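Local structure of eukaryotic translation initiation factor 4E type 5 (Leishmania major, 7KCJ) at residues 11-23 with 117-129. The protein is a translation initiation factor of the eIF4E family that probably binds the 7-methylguanosine cap of mRNA. Numbering follows the deposited sequence. Where two conformers were deposited one is given.
Sequences THALRDKWFVSFL and LAVVMGETAAEKA
Met121 covers one face of the Trp18 indole. Its CG sits almost over the middle of the six-membered ring, 3.6 Å from the centroid and 10° off the normal, a CH-pi contact, while SD reaches the same face above the five-membered ring, 4.1 Å from that centroid, in a Met-aromatic contact. CG of Met121 points away from its own carbonyl carbon (chi1 -57°), and the extended chi2 carries SD on along the ring. At the far end of the indole, CG1 of Val120 meets CH2 of Trp18 at 3.8 Å, the two side chains crossing at about a right angle.

The indole is tied to the corner just before its strand by a bent bond, NE1 of Trp18 donating to O of Arg15 at 2.9 Å, with the acceptor tilted from the ring plane. Arg15 in turn reaches the helix end with CG set between its backbone N and carbonyl carbon (chi1 61°) and the chain extended as far as NE. There NE gives a fairly straight bond to O of Val120 (3.1 Å), which lies in the guanidinium plane, and CD rests on the Ala126 methyl. Two backbone bonds join the chains beside it: Arg15 N donates to Met121 O at 3.0 Å, and Glu123 N to Ala13 O. Carbonyls at the end of helix 108-121 thus find donors in Arg15, where Gly122 breaks the helix and forms a single bridge with Leu14. Leu59 of helix 56-64 also touches Met121.

The contact joins the N-terminal strand to the break between helices 108-121 and 123-129, part of the helical layer packed on the curved antiparallel sheet of the eIF4E fold.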
loop_
_atom_site.group_PDB
_atom_site.type_symbol
_atom_site.label_atom_id
_atom_site.label_comp_id
_atom_site.label_asym_id
_atom_site.label_seq_id
_atom_site.Cartn_x
_atom_site.Cartn_y
_atom_site.Cartn_z
ATOM N N THR A 11 13.084 -12.383 -9.215
ATOM C CA THR A 11 13.246 -12.520 -10.667
ATOM C C THR A 11 11.999 -13.174 -11.240
ATOM O O THR A 11 12.041 -14.309 -11.723
ATOM C CB THR A 11 14.516 -13.309 -10.997
ATOM N N HIS A 12 10.877 -12.451 -11.144
ATOM C CA HIS A 12 9.579 -12.923 -11.610
ATOM C C HIS A 12 8.692 -11.747 -12.092
ATOM O O HIS A 12 9.120 -10.590 -12.063
ATOM C CB HIS A 12 8.898 -13.780 -10.517
ATOM C CG HIS A 12 7.931 -14.784 -11.062
ATOM N ND1 HIS A 12 8.352 -15.816 -11.882
ATOM C CD2 HIS A 12 6.591 -14.873 -10.896
ATOM C CE1 HIS A 12 7.259 -16.495 -12.192
ATOM N NE2 HIS A 12 6.175 -15.964 -11.624
ATOM N N ALA A 13 7.491 -12.043 -12.608
ATOM C CA ALA A 13 6.593 -11.037 -13.147
ATOM C C ALA A 13 5.449 -10.652 -12.194
ATOM O O ALA A 13 5.128 -11.389 -11.268
ATOM C CB ALA A 13 6.030 -11.537 -14.478
ATOM N N LEU A 14 4.857 -9.473 -12.412
ATOM C CA LEU A 14 3.696 -9.030 -11.654
ATOM C C LEU A 14 2.470 -9.324 -12.503
ATOM O O LEU A 14 2.571 -9.323 -13.740
ATOM C CB LEU A 14 3.737 -7.512 -11.411
ATOM C CG LEU A 14 5.025 -6.957 -10.836
ATOM C CD1 LEU A 14 4.978 -5.450 -10.790
ATOM C CD2 LEU A 14 5.320 -7.562 -9.457
ATOM N N ARG A 15 1.303 -9.508 -11.855
ATOM C CA ARG A 15 0.073 -9.706 -12.613
ATOM C C ARG A 15 -0.349 -8.337 -13.177
ATOM O O ARG A 15 -0.317 -7.326 -12.466
ATOM C CB ARG A 15 -1.030 -10.346 -11.750
ATOM C CG ARG A 15 -1.427 -9.507 -10.548
ATOM C CD ARG A 15 -2.403 -10.228 -9.651
ATOM N NE ARG A 15 -2.963 -9.308 -8.670
ATOM C CZ ARG A 15 -4.123 -8.673 -8.808
ATOM N NH1 ARG A 15 -4.894 -8.900 -9.866
ATOM N NH2 ARG A 15 -4.545 -7.846 -7.866
ATOM N N ASP A 16 -0.625 -8.273 -14.484
ATOM C CA ASP A 16 -0.974 -6.999 -15.151
ATOM C C ASP A 16 0.129 -5.913 -14.879
ATOM O O ASP A 16 1.224 -6.286 -14.481
ATOM C CB ASP A 16 -2.377 -6.546 -14.684
ATOM C CG ASP A 16 -3.449 -7.601 -14.822
ATOM O OD1 ASP A 16 -3.756 -7.986 -15.964
ATOM O OD2 ASP A 16 -3.995 -8.024 -13.790
ATOM N N LYS A 17 -0.147 -4.623 -15.018
ATOM C CA LYS A 17 0.834 -3.582 -14.686
ATOM C C LYS A 17 0.283 -2.713 -13.563
ATOM O O LYS A 17 -0.933 -2.607 -13.392
ATOM C CB LYS A 17 1.229 -2.744 -15.913
ATOM C CG LYS A 17 0.037 -2.366 -16.792
ATOM C CD LYS A 17 0.392 -1.398 -17.905
ATOM C CE LYS A 17 -0.838 -0.958 -18.664
ATOM N NZ LYS A 17 -0.544 0.177 -19.581
ATOM N N TRP A 18 1.174 -2.096 -12.790
ATOM C CA TRP A 18 0.799 -1.247 -11.673
ATOM C C TRP A 18 1.459 0.113 -11.856
ATOM O O TRP A 18 2.640 0.166 -12.188
ATOM C CB TRP A 18 1.271 -1.897 -10.346
ATOM C CG TRP A 18 0.666 -3.259 -10.112
ATOM C CD1 TRP A 18 0.975 -4.421 -10.762
ATOM C CD2 TRP A 18 -0.375 -3.587 -9.174
ATOM N NE1 TRP A 18 0.188 -5.452 -10.289
ATOM C CE2 TRP A 18 -0.670 -4.959 -9.336
ATOM C CE3 TRP A 18 -1.062 -2.864 -8.198
ATOM C CZ2 TRP A 18 -1.637 -5.611 -8.564
ATOM C CZ3 TRP A 18 -2.044 -3.505 -7.455
ATOM C CH2 TRP A 18 -2.314 -4.861 -7.636
ATOM N N PHE A 19 0.711 1.205 -11.672
ATOM C CA PHE A 19 1.287 2.541 -11.760
ATOM C C PHE A 19 1.693 3.021 -10.371
ATOM O O PHE A 19 0.908 2.943 -9.426
ATOM C CB PHE A 19 0.335 3.544 -12.411
ATOM C CG PHE A 19 1.050 4.790 -12.867
ATOM C CD1 PHE A 19 1.727 4.817 -14.071
ATOM C CD2 PHE A 19 1.079 5.925 -12.074
ATOM C CE1 PHE A 19 2.406 5.963 -14.486
ATOM C CE2 PHE A 19 1.756 7.067 -12.490
ATOM C CZ PHE A 19 2.418 7.077 -13.687
ATOM N N VAL A 20 2.916 3.528 -10.253
ATOM C CA VAL A 20 3.463 3.984 -8.979
ATOM C C VAL A 20 3.466 5.511 -8.938
ATOM O O VAL A 20 3.865 6.163 -9.905
ATOM C CB VAL A 20 4.888 3.421 -8.732
ATOM C CG1 VAL A 20 5.333 3.679 -7.300
ATOM C CG2 VAL A 20 4.961 1.925 -9.044
ATOM N N SER A 21 2.994 6.076 -7.841
ATOM C CA SER A 21 2.979 7.522 -7.658
ATOM C C SER A 21 3.234 7.874 -6.196
ATOM O O SER A 21 2.987 7.067 -5.297
ATOM C CB SER A 21 1.675 8.125 -8.159
ATOM O OG SER A 21 0.615 7.595 -7.392
ATOM N N PHE A 22 3.745 9.071 -5.957
ATOM C CA PHE A 22 4.075 9.505 -4.608
ATOM C C PHE A 22 3.317 10.772 -4.263
ATOM O O PHE A 22 3.484 11.774 -4.945
ATOM C CB PHE A 22 5.591 9.725 -4.505
ATOM C CG PHE A 22 6.047 10.400 -3.238
ATOM C CD1 PHE A 22 5.991 9.739 -2.026
ATOM C CD2 PHE A 22 6.540 11.683 -3.261
ATOM C CE1 PHE A 22 6.409 10.355 -0.868
ATOM C CE2 PHE A 22 6.966 12.295 -2.099
ATOM C CZ PHE A 22 6.889 11.631 -0.914
ATOM N N LEU A 23 2.534 10.757 -3.201
ATOM C CA LEU A 23 1.797 11.939 -2.758
ATOM C C LEU A 23 2.380 12.428 -1.440
ATOM O O LEU A 23 2.260 11.752 -0.427
ATOM C CB LEU A 23 0.299 11.627 -2.599
ATOM C CG LEU A 23 -0.615 12.744 -1.981
ATOM C CD1 LEU A 23 -0.462 14.052 -2.688
ATOM C CD2 LEU A 23 -2.075 12.370 -2.048
ATOM N N LEU A 117 3.520 -6.875 -0.596
ATOM C CA LEU A 117 3.809 -6.538 -1.998
ATOM C C LEU A 117 3.670 -7.792 -2.889
ATOM O O LEU A 117 3.022 -7.733 -3.925
ATOM C CB LEU A 117 5.220 -5.940 -2.156
ATOM C CG LEU A 117 5.426 -4.505 -1.640
ATOM C CD1 LEU A 117 6.870 -4.089 -1.735
ATOM C CD2 LEU A 117 4.545 -3.486 -2.375
ATOM N N ALA A 118 4.174 -8.935 -2.416
ATOM C CA ALA A 118 4.087 -10.198 -3.150
ATOM C C ALA A 118 2.662 -10.743 -3.247
ATOM O O ALA A 118 2.234 -11.088 -4.348
ATOM C CB ALA A 118 5.017 -11.236 -2.543
ATOM N N VAL A 119 1.921 -10.806 -2.130
ATOM C CA VAL A 119 0.561 -11.321 -2.156
ATOM C C VAL A 119 -0.377 -10.464 -3.048
ATOM O O VAL A 119 -1.244 -11.003 -3.733
ATOM C CB VAL A 119 -0.039 -11.557 -0.740
ATOM C CG1 VAL A 119 0.724 -12.596 0.078
ATOM C CG2 VAL A 119 -0.275 -10.277 0.030
ATOM N N VAL A 120 -0.208 -9.141 -3.037
ATOM C CA VAL A 120 -1.056 -8.247 -3.823
ATOM C C VAL A 120 -0.645 -8.151 -5.298
ATOM O O VAL A 120 -1.495 -8.274 -6.181
ATOM C CB VAL A 120 -1.098 -6.852 -3.150
ATOM C CG1 VAL A 120 -1.706 -5.783 -4.051
ATOM C CG2 VAL A 120 -1.828 -6.919 -1.814
ATOM N N MET A 121 0.645 -7.888 -5.573
ATOM C CA MET A 121 1.096 -7.651 -6.955
ATOM C C MET A 121 1.723 -8.841 -7.681
ATOM O O MET A 121 1.689 -8.870 -8.914
ATOM C CB MET A 121 2.072 -6.462 -7.020
ATOM C CG MET A 121 1.510 -5.167 -6.457
ATOM S SD MET A 121 2.629 -3.744 -6.686
ATOM C CE MET A 121 3.976 -4.293 -5.804
ATOM N N GLY A 122 2.335 -9.761 -6.942
ATOM C CA GLY A 122 3.009 -10.921 -7.520
ATOM C C GLY A 122 2.124 -11.807 -8.374
ATOM O O GLY A 122 0.952 -11.994 -8.058
ATOM N N GLU A 123 2.664 -12.336 -9.479
ATOM C CA GLU A 123 1.888 -13.173 -10.389
ATOM C C GLU A 123 1.412 -14.486 -9.762
ATOM O O GLU A 123 0.219 -14.791 -9.837
ATOM C CB GLU A 123 2.656 -13.439 -11.695
ATOM C CG GLU A 123 1.798 -13.321 -12.942
ATOM C CD GLU A 123 2.512 -13.669 -14.235
ATOM O OE1 GLU A 123 3.222 -14.700 -14.259
ATOM O OE2 GLU A 123 2.359 -12.916 -15.226
ATOM N N THR A 124 2.325 -15.266 -9.164
ATOM C CA THR A 124 1.948 -16.543 -8.559
ATOM C C THR A 124 1.557 -16.417 -7.090
ATOM O O THR A 124 0.755 -17.217 -6.605
ATOM C CB THR A 124 3.040 -17.593 -8.762
ATOM O OG1 THR A 124 4.178 -17.247 -7.970
ATOM C CG2 THR A 124 3.436 -17.744 -10.222
ATOM N N ALA A 125 2.118 -15.431 -6.378
ATOM C CA ALA A 125 1.794 -15.239 -4.964
ATOM C C ALA A 125 0.375 -14.699 -4.747
ATOM O O ALA A 125 -0.208 -14.943 -3.690
ATOM C CB ALA A 125 2.811 -14.328 -4.303
ATOM N N ALA A 126 -0.188 -13.986 -5.745
ATOM C CA ALA A 126 -1.549 -13.457 -5.641
ATOM C C ALA A 126 -2.576 -14.574 -5.697
ATOM O O ALA A 126 -3.521 -14.566 -4.910
ATOM C CB ALA A 126 -1.823 -12.434 -6.736
ATOM N N GLU A 127 -2.372 -15.547 -6.603
ATOM C CA GLU A 127 -3.251 -16.704 -6.766
ATOM C C GLU A 127 -3.273 -17.580 -5.510
ATOM O O GLU A 127 -4.298 -18.188 -5.215
ATOM C CB GLU A 127 -2.814 -17.542 -7.978
ATOM C CG GLU A 127 -2.959 -16.818 -9.305
ATOM C CD GLU A 127 -2.343 -17.557 -10.477
ATOM O OE1 GLU A 127 -1.327 -18.259 -10.268
ATOM O OE2 GLU A 127 -2.875 -17.435 -11.605
ATOM N N LYS A 128 -2.146 -17.647 -4.778
ATOM C CA LYS A 128 -2.044 -18.436 -3.551
ATOM C C LYS A 128 -2.938 -17.868 -2.457
ATOM O O LYS A 128 -3.558 -18.625 -1.714
ATOM C CB LYS A 128 -0.589 -18.476 -3.052
ATOM C CG LYS A 128 0.351 -19.251 -3.961
ATOM C CD LYS A 128 1.757 -19.332 -3.375
ATOM C CE LYS A 128 2.684 -20.172 -4.229
ATOM N NZ LYS A 128 4.012 -20.371 -3.582
ATOM N N ALA A 129 -3.007 -16.537 -2.365
ATOM C CA ALA A 129 -3.789 -15.833 -1.351
ATOM C C ALA A 129 -5.275 -15.702 -1.689
ATOM O O ALA A 129 -6.118 -15.742 -0.793
ATOM C CB ALA A 129 -3.205 -14.446 -1.143
HETATM O O HOH W 1 -0.321 -11.021 -15.788
#